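Local coordinates for sp1 protein (Swine acute diarrhea syndrome coronavirus, PDB 6LPA) that probably acts as an alphacoronavirus virulence factor that restrains host gene expression and proliferation and helps the virus evade innate immunity, at residues N4-A18 with L89-V103. Numbering follows the deposited sequence.
Sequences NQLTLAVASDQEISA and LIPSNSNYVLEEFQV
Leu8 and Phe101 pack on one face of an antiparallel pair formed by strands 6-11 and 96-101, joined by reciprocal N-H...O bonds between Leu6 and Phe101, Leu8 and Glu99, and Val10 and Val97. CD1 of Leu8 lies over the ring of Phe101, a CH-pi contact 3.9 Å from the ring centroid, while CG2 of Val10 meets the ring's edge 3.6 Å from Phe101 CE1. With Leu8 CG beside its backbone N (chi1 -60°), its other methyl, CD2, reaches Leu89 CD2 at 4.0 Å, tying the pair to strand 85-91. Branched aliphatic chains suit a flat ring, which Phe44 also meets. Packing is tight at this end; toward exposed Val97 and Glu99 the face opens to solvent, and Glu99 CG lies alongside Val10 CG2.

The other face is mixed and more open, with Thr7, Leu98 and Glu100 exposed. Thr7 OG1 donates to Glu100 OE1 over 3.1 Å from above the carboxylate plane, Thr7 CG2 meets Leu98 CB, and small Ala9 leaves room for Tyr96.

Where the strands end, Asp13 OD1 takes Asn95 ND2 at 2.7 Å through its syn lone pair, and OD2 takes the backbone N. Asn95 O receives Ser12 N and Ser94 OG from opposite faces. Ser92 OG, anti to its own N (chi1 172°), accepts from Ser94 N in an ST turn; the same hydroxyl donates to Ser17 O at 2.8 Å.

Backbone pairing thus sets the register of strand 6-11, which lies between 96-104 and 42-46 and closes the nsp1 beta-barrel, while the Asp13 carboxylate and Ser92 hydroxyl hold the turns through directional hydrogen bonds.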
loop_
_atom_site.group_PDB
_atom_site.type_symbol
_atom_site.label_atom_id
_atom_site.label_comp_id
_atom_site.label_asym_id
_atom_site.label_seq_id
_atom_site.Cartn_x
_atom_site.Cartn_y
_atom_site.Cartn_z
ATOM N N ASN A 4 -5.633 12.851 -14.895
ATOM C CA ASN A 4 -5.514 14.078 -14.113
ATOM C C ASN A 4 -6.855 14.833 -14.048
ATOM O O ASN A 4 -6.932 15.945 -13.514
ATOM C CB ASN A 4 -4.417 14.981 -14.683
ATOM C CG ASN A 4 -3.953 16.035 -13.688
ATOM O OD1 ASN A 4 -2.849 15.956 -13.139
ATOM N ND2 ASN A 4 -4.808 17.024 -13.438
ATOM N N GLN A 5 -7.903 14.216 -14.605
ATOM C CA GLN A 5 -9.271 14.736 -14.504
ATOM C C GLN A 5 -10.199 13.565 -14.839
ATOM O O GLN A 5 -10.355 13.224 -16.014
ATOM C CB GLN A 5 -9.502 15.910 -15.439
ATOM C CG GLN A 5 -10.369 17.003 -14.851
ATOM C CD GLN A 5 -11.859 16.688 -14.919
ATOM O OE1 GLN A 5 -12.263 15.568 -15.248
ATOM N NE2 GLN A 5 -12.689 17.685 -14.616
ATOM N N LEU A 6 -10.799 12.968 -13.805
ATOM C CA LEU A 6 -11.477 11.678 -13.919
ATOM C C LEU A 6 -12.931 11.776 -13.476
ATOM O O LEU A 6 -13.239 12.367 -12.435
ATOM C CB LEU A 6 -10.776 10.608 -13.063
ATOM C CG LEU A 6 -9.962 9.460 -13.663
ATOM C CD1 LEU A 6 -9.419 8.545 -12.547
ATOM C CD2 LEU A 6 -10.792 8.664 -14.668
ATOM N N THR A 7 -13.816 11.167 -14.257
ATOM C CA THR A 7 -15.183 10.936 -13.823
ATOM C C THR A 7 -15.252 9.537 -13.218
ATOM O O THR A 7 -14.975 8.539 -13.896
ATOM C CB THR A 7 -16.171 11.103 -14.975
ATOM O OG1 THR A 7 -16.018 12.414 -15.533
ATOM C CG2 THR A 7 -17.596 10.951 -14.473
ATOM N N LEU A 8 -15.576 9.475 -11.934
ATOM C CA LEU A 8 -15.644 8.229 -11.189
ATOM C C LEU A 8 -17.079 7.929 -10.790
ATOM O O LEU A 8 -17.872 8.840 -10.546
ATOM C CB LEU A 8 -14.777 8.303 -9.930
ATOM C CG LEU A 8 -13.285 8.562 -10.138
ATOM C CD1 LEU A 8 -12.588 8.705 -8.793
ATOM C CD2 LEU A 8 -12.651 7.474 -10.990
ATOM N N ALA A 9 -17.396 6.639 -10.697
ATOM C CA ALA A 9 -18.699 6.196 -10.236
ATOM C C ALA A 9 -18.690 6.118 -8.712
ATOM O O ALA A 9 -18.144 5.174 -8.132
ATOM C CB ALA A 9 -19.062 4.855 -10.862
ATOM N N VAL A 10 -19.302 7.103 -8.067
ATOM C CA VAL A 10 -19.320 7.188 -6.611
ATOM C C VAL A 10 -20.484 6.367 -6.082
ATOM O O VAL A 10 -21.636 6.568 -6.491
ATOM C CB VAL A 10 -19.427 8.644 -6.152
ATOM C CG1 VAL A 10 -19.602 8.702 -4.623
ATOM C CG2 VAL A 10 -18.206 9.429 -6.634
ATOM N N ALA A 11 -20.190 5.447 -5.164
ATOM C CA ALA A 11 -21.208 4.530 -4.684
ATOM C C ALA A 11 -22.331 5.300 -4.004
ATOM O O ALA A 11 -22.089 6.290 -3.312
ATOM C CB ALA A 11 -20.581 3.520 -3.725
ATOM N N SER A 12 -23.577 4.853 -4.227
ATOM C CA SER A 12 -24.715 5.510 -3.599
ATOM C C SER A 12 -25.681 4.534 -2.929
ATOM O O SER A 12 -26.715 4.975 -2.415
ATOM C CB SER A 12 -25.492 6.369 -4.613
ATOM O OG SER A 12 -25.897 5.575 -5.698
ATOM N N ASP A 13 -25.395 3.237 -2.912
ATOM C CA ASP A 13 -26.282 2.288 -2.257
ATOM C C ASP A 13 -26.087 2.282 -0.736
ATOM O O ASP A 13 -25.020 2.624 -0.212
ATOM C CB ASP A 13 -26.041 0.867 -2.766
ATOM C CG ASP A 13 -26.744 0.580 -4.053
ATOM O OD1 ASP A 13 -27.711 1.304 -4.375
ATOM O OD2 ASP A 13 -26.330 -0.383 -4.732
ATOM N N GLN A 14 -27.144 1.849 -0.035
ATOM C CA GLN A 14 -27.050 1.565 1.399
ATOM C C GLN A 14 -25.939 0.569 1.712
ATOM O O GLN A 14 -25.218 0.715 2.709
ATOM C CB GLN A 14 -28.375 0.997 1.901
ATOM C CG GLN A 14 -29.217 1.970 2.622
ATOM C CD GLN A 14 -28.634 2.375 3.953
ATOM O OE1 GLN A 14 -27.507 1.995 4.330
ATOM N NE2 GLN A 14 -29.387 3.182 4.663
ATOM N N GLU A 15 -25.827 -0.481 0.906
ATOM C CA GLU A 15 -24.781 -1.480 1.047
ATOM C C GLU A 15 -24.072 -1.632 -0.287
ATOM O O GLU A 15 -24.698 -1.548 -1.348
ATOM C CB GLU A 15 -25.342 -2.846 1.514
ATOM C CG GLU A 15 -25.161 -3.096 3.009
ATOM C CD GLU A 15 -25.076 -4.579 3.361
ATOM O OE1 GLU A 15 -24.701 -4.891 4.514
ATOM O OE2 GLU A 15 -25.384 -5.424 2.486
ATOM N N ILE A 16 -22.766 -1.847 -0.226
ATOM C CA ILE A 16 -21.917 -1.920 -1.407
ATOM C C ILE A 16 -21.303 -3.307 -1.389
ATOM O O ILE A 16 -20.453 -3.603 -0.541
ATOM C CB ILE A 16 -20.836 -0.821 -1.409
ATOM C CG1 ILE A 16 -21.458 0.556 -1.655
ATOM C CG2 ILE A 16 -19.766 -1.060 -2.466
ATOM C CD1 ILE A 16 -20.651 1.700 -0.984
ATOM N N SER A 17 -21.761 -4.175 -2.281
ATOM C CA SER A 17 -21.082 -5.449 -2.460
ATOM C C SER A 17 -19.883 -5.258 -3.388
ATOM O O SER A 17 -20.020 -4.687 -4.477
ATOM C CB SER A 17 -22.037 -6.490 -3.030
ATOM O OG SER A 17 -21.296 -7.638 -3.384
ATOM N N ALA A 18 -18.707 -5.716 -2.954
ATOM C CA ALA A 18 -17.465 -5.396 -3.643
ATOM C C ALA A 18 -16.459 -6.513 -3.409
ATOM O O ALA A 18 -16.732 -7.490 -2.710
ATOM C CB ALA A 18 -16.910 -4.048 -3.170
ATOM N N LEU A 89 -11.143 3.231 -4.634
ATOM C CA LEU A 89 -11.843 2.687 -5.791
ATOM C C LEU A 89 -11.786 1.176 -5.659
ATOM O O LEU A 89 -10.693 0.602 -5.559
ATOM C CB LEU A 89 -11.204 3.146 -7.102
ATOM C CG LEU A 89 -11.556 4.542 -7.601
ATOM C CD1 LEU A 89 -10.486 5.025 -8.580
ATOM C CD2 LEU A 89 -12.940 4.504 -8.270
ATOM N N ILE A 90 -12.954 0.545 -5.639
ATOM C CA ILE A 90 -13.094 -0.872 -5.335
ATOM C C ILE A 90 -13.991 -1.508 -6.382
ATOM O O ILE A 90 -15.086 -0.985 -6.658
ATOM C CB ILE A 90 -13.690 -1.093 -3.930
ATOM C CG1 ILE A 90 -13.058 -0.134 -2.904
ATOM C CG2 ILE A 90 -13.542 -2.549 -3.523
ATOM C CD1 ILE A 90 -13.730 -0.139 -1.524
ATOM N N PRO A 91 -13.600 -2.649 -6.947
ATOM C CA PRO A 91 -14.479 -3.337 -7.904
ATOM C C PRO A 91 -15.835 -3.605 -7.271
ATOM O O PRO A 91 -15.935 -4.214 -6.200
ATOM C CB PRO A 91 -13.713 -4.628 -8.228
ATOM C CG PRO A 91 -12.266 -4.269 -7.994
ATOM C CD PRO A 91 -12.302 -3.331 -6.793
ATOM N N SER A 92 -16.878 -3.095 -7.920
ATOM C CA SER A 92 -18.235 -3.196 -7.409
ATOM C C SER A 92 -19.211 -2.824 -8.513
ATOM O O SER A 92 -18.920 -1.962 -9.348
ATOM C CB SER A 92 -18.446 -2.277 -6.197
ATOM O OG SER A 92 -19.813 -2.273 -5.846
ATOM N N ASN A 93 -20.373 -3.471 -8.494
ATOM C CA ASN A 93 -21.488 -3.136 -9.370
ATOM C C ASN A 93 -22.584 -2.333 -8.661
ATOM O O ASN A 93 -23.739 -2.360 -9.100
ATOM C CB ASN A 93 -22.071 -4.419 -9.974
ATOM C CG ASN A 93 -21.136 -5.064 -11.002
ATOM O OD1 ASN A 93 -20.513 -4.373 -11.808
ATOM N ND2 ASN A 93 -21.012 -6.391 -10.947
ATOM N N SER A 94 -22.260 -1.619 -7.579
ATOM C CA SER A 94 -23.297 -0.889 -6.853
ATOM C C SER A 94 -23.859 0.265 -7.685
ATOM O O SER A 94 -23.240 0.736 -8.651
ATOM C CB SER A 94 -22.749 -0.326 -5.545
ATOM O OG SER A 94 -22.079 0.888 -5.794
ATOM N N ASN A 95 -25.047 0.727 -7.284
ATOM C CA ASN A 95 -25.610 1.952 -7.837
ATOM C C ASN A 95 -24.709 3.117 -7.465
ATOM O O ASN A 95 -24.027 3.101 -6.436
ATOM C CB ASN A 95 -27.033 2.201 -7.319
ATOM C CG ASN A 95 -28.004 1.087 -7.710
ATOM O OD1 ASN A 95 -27.976 0.597 -8.839
ATOM N ND2 ASN A 95 -28.866 0.686 -6.778
ATOM N N TYR A 96 -24.712 4.134 -8.316
ATOM C CA TYR A 96 -23.693 5.163 -8.251
ATOM C C TYR A 96 -24.283 6.461 -8.759
ATOM O O TYR A 96 -25.356 6.484 -9.367
ATOM C CB TYR A 96 -22.462 4.798 -9.096
ATOM C CG TYR A 96 -22.796 4.624 -10.569
ATOM C CD1 TYR A 96 -23.329 3.427 -11.037
ATOM C CD2 TYR A 96 -22.598 5.659 -11.492
ATOM C CE1 TYR A 96 -23.654 3.257 -12.370
ATOM C CE2 TYR A 96 -22.921 5.493 -12.853
ATOM C CZ TYR A 96 -23.451 4.286 -13.275
ATOM O OH TYR A 96 -23.782 4.071 -14.596
ATOM N N VAL A 97 -23.555 7.540 -8.492
ATOM C CA VAL A 97 -23.727 8.826 -9.144
ATOM C C VAL A 97 -22.354 9.249 -9.656
ATOM O O VAL A 97 -21.324 8.986 -9.021
ATOM C CB VAL A 97 -24.322 9.894 -8.189
ATOM C CG1 VAL A 97 -25.705 9.470 -7.680
ATOM C CG2 VAL A 97 -23.389 10.174 -7.021
ATOM N N LEU A 98 -22.337 9.904 -10.811
ATOM C CA LEU A 98 -21.080 10.323 -11.420
ATOM C C LEU A 98 -20.590 11.623 -10.803
ATOM O O LEU A 98 -21.377 12.543 -10.560
ATOM C CB LEU A 98 -21.260 10.476 -12.930
ATOM C CG LEU A 98 -21.616 9.165 -13.633
ATOM C CD1 LEU A 98 -21.877 9.344 -15.145
ATOM C CD2 LEU A 98 -20.507 8.153 -13.392
ATOM N N GLU A 99 -19.281 11.688 -10.525
ATOM C CA GLU A 99 -18.669 12.848 -9.889
ATOM C C GLU A 99 -17.262 13.054 -10.426
ATOM O O GLU A 99 -16.617 12.123 -10.914
ATOM C CB GLU A 99 -18.591 12.719 -8.357
ATOM C CG GLU A 99 -19.859 12.292 -7.652
ATOM C CD GLU A 99 -20.886 13.384 -7.621
ATOM O OE1 GLU A 99 -20.601 14.470 -8.175
ATOM O OE2 GLU A 99 -21.967 13.164 -7.037
ATOM N N GLU A 100 -16.774 14.285 -10.269
ATOM C CA GLU A 100 -15.535 14.747 -10.879
ATOM C C GLU A 100 -14.420 14.831 -9.849
ATOM O O GLU A 100 -14.578 15.473 -8.806
ATOM C CB GLU A 100 -15.743 16.114 -11.532
ATOM C CG GLU A 100 -15.016 16.251 -12.833
ATOM C CD GLU A 100 -15.711 15.532 -13.974
ATOM O OE1 GLU A 100 -16.717 14.823 -13.724
ATOM O OE2 GLU A 100 -15.248 15.688 -15.131
ATOM N N PHE A 101 -13.288 14.200 -10.156
ATOM C CA PHE A 101 -12.135 14.167 -9.272
ATOM C C PHE A 101 -10.891 14.549 -10.058
ATOM O O PHE A 101 -10.851 14.452 -11.286
ATOM C CB PHE A 101 -11.912 12.778 -8.650
ATOM C CG PHE A 101 -13.053 12.290 -7.808
ATOM C CD1 PHE A 101 -14.187 11.735 -8.394
ATOM C CD2 PHE A 101 -12.989 12.358 -6.432
ATOM C CE1 PHE A 101 -15.253 11.278 -7.605
ATOM C CE2 PHE A 101 -14.039 11.897 -5.648
ATOM C CZ PHE A 101 -15.168 11.359 -6.238
ATOM N N GLN A 102 -9.850 14.939 -9.334
ATOM C CA GLN A 102 -8.540 15.143 -9.935
ATOM C C GLN A 102 -7.534 14.182 -9.311
ATOM O O GLN A 102 -7.321 14.205 -8.091
ATOM C CB GLN A 102 -8.108 16.597 -9.787
ATOM C CG GLN A 102 -8.452 17.374 -11.042
ATOM C CD GLN A 102 -8.523 18.850 -10.807
ATOM O OE1 GLN A 102 -8.861 19.302 -9.709
ATOM N NE2 GLN A 102 -8.210 19.626 -11.843
ATOM N N VAL A 103 -6.910 13.357 -10.161
ATOM C CA VAL A 103 -6.147 12.177 -9.752
ATOM C C VAL A 103 -4.827 12.093 -10.520
ATOM O O VAL A 103 -4.807 12.222 -11.749
ATOM C CB VAL A 103 -6.945 10.875 -9.987
ATOM C CG1 VAL A 103 -6.218 9.704 -9.368
ATOM C CG2 VAL A 103 -8.376 10.990 -9.458
#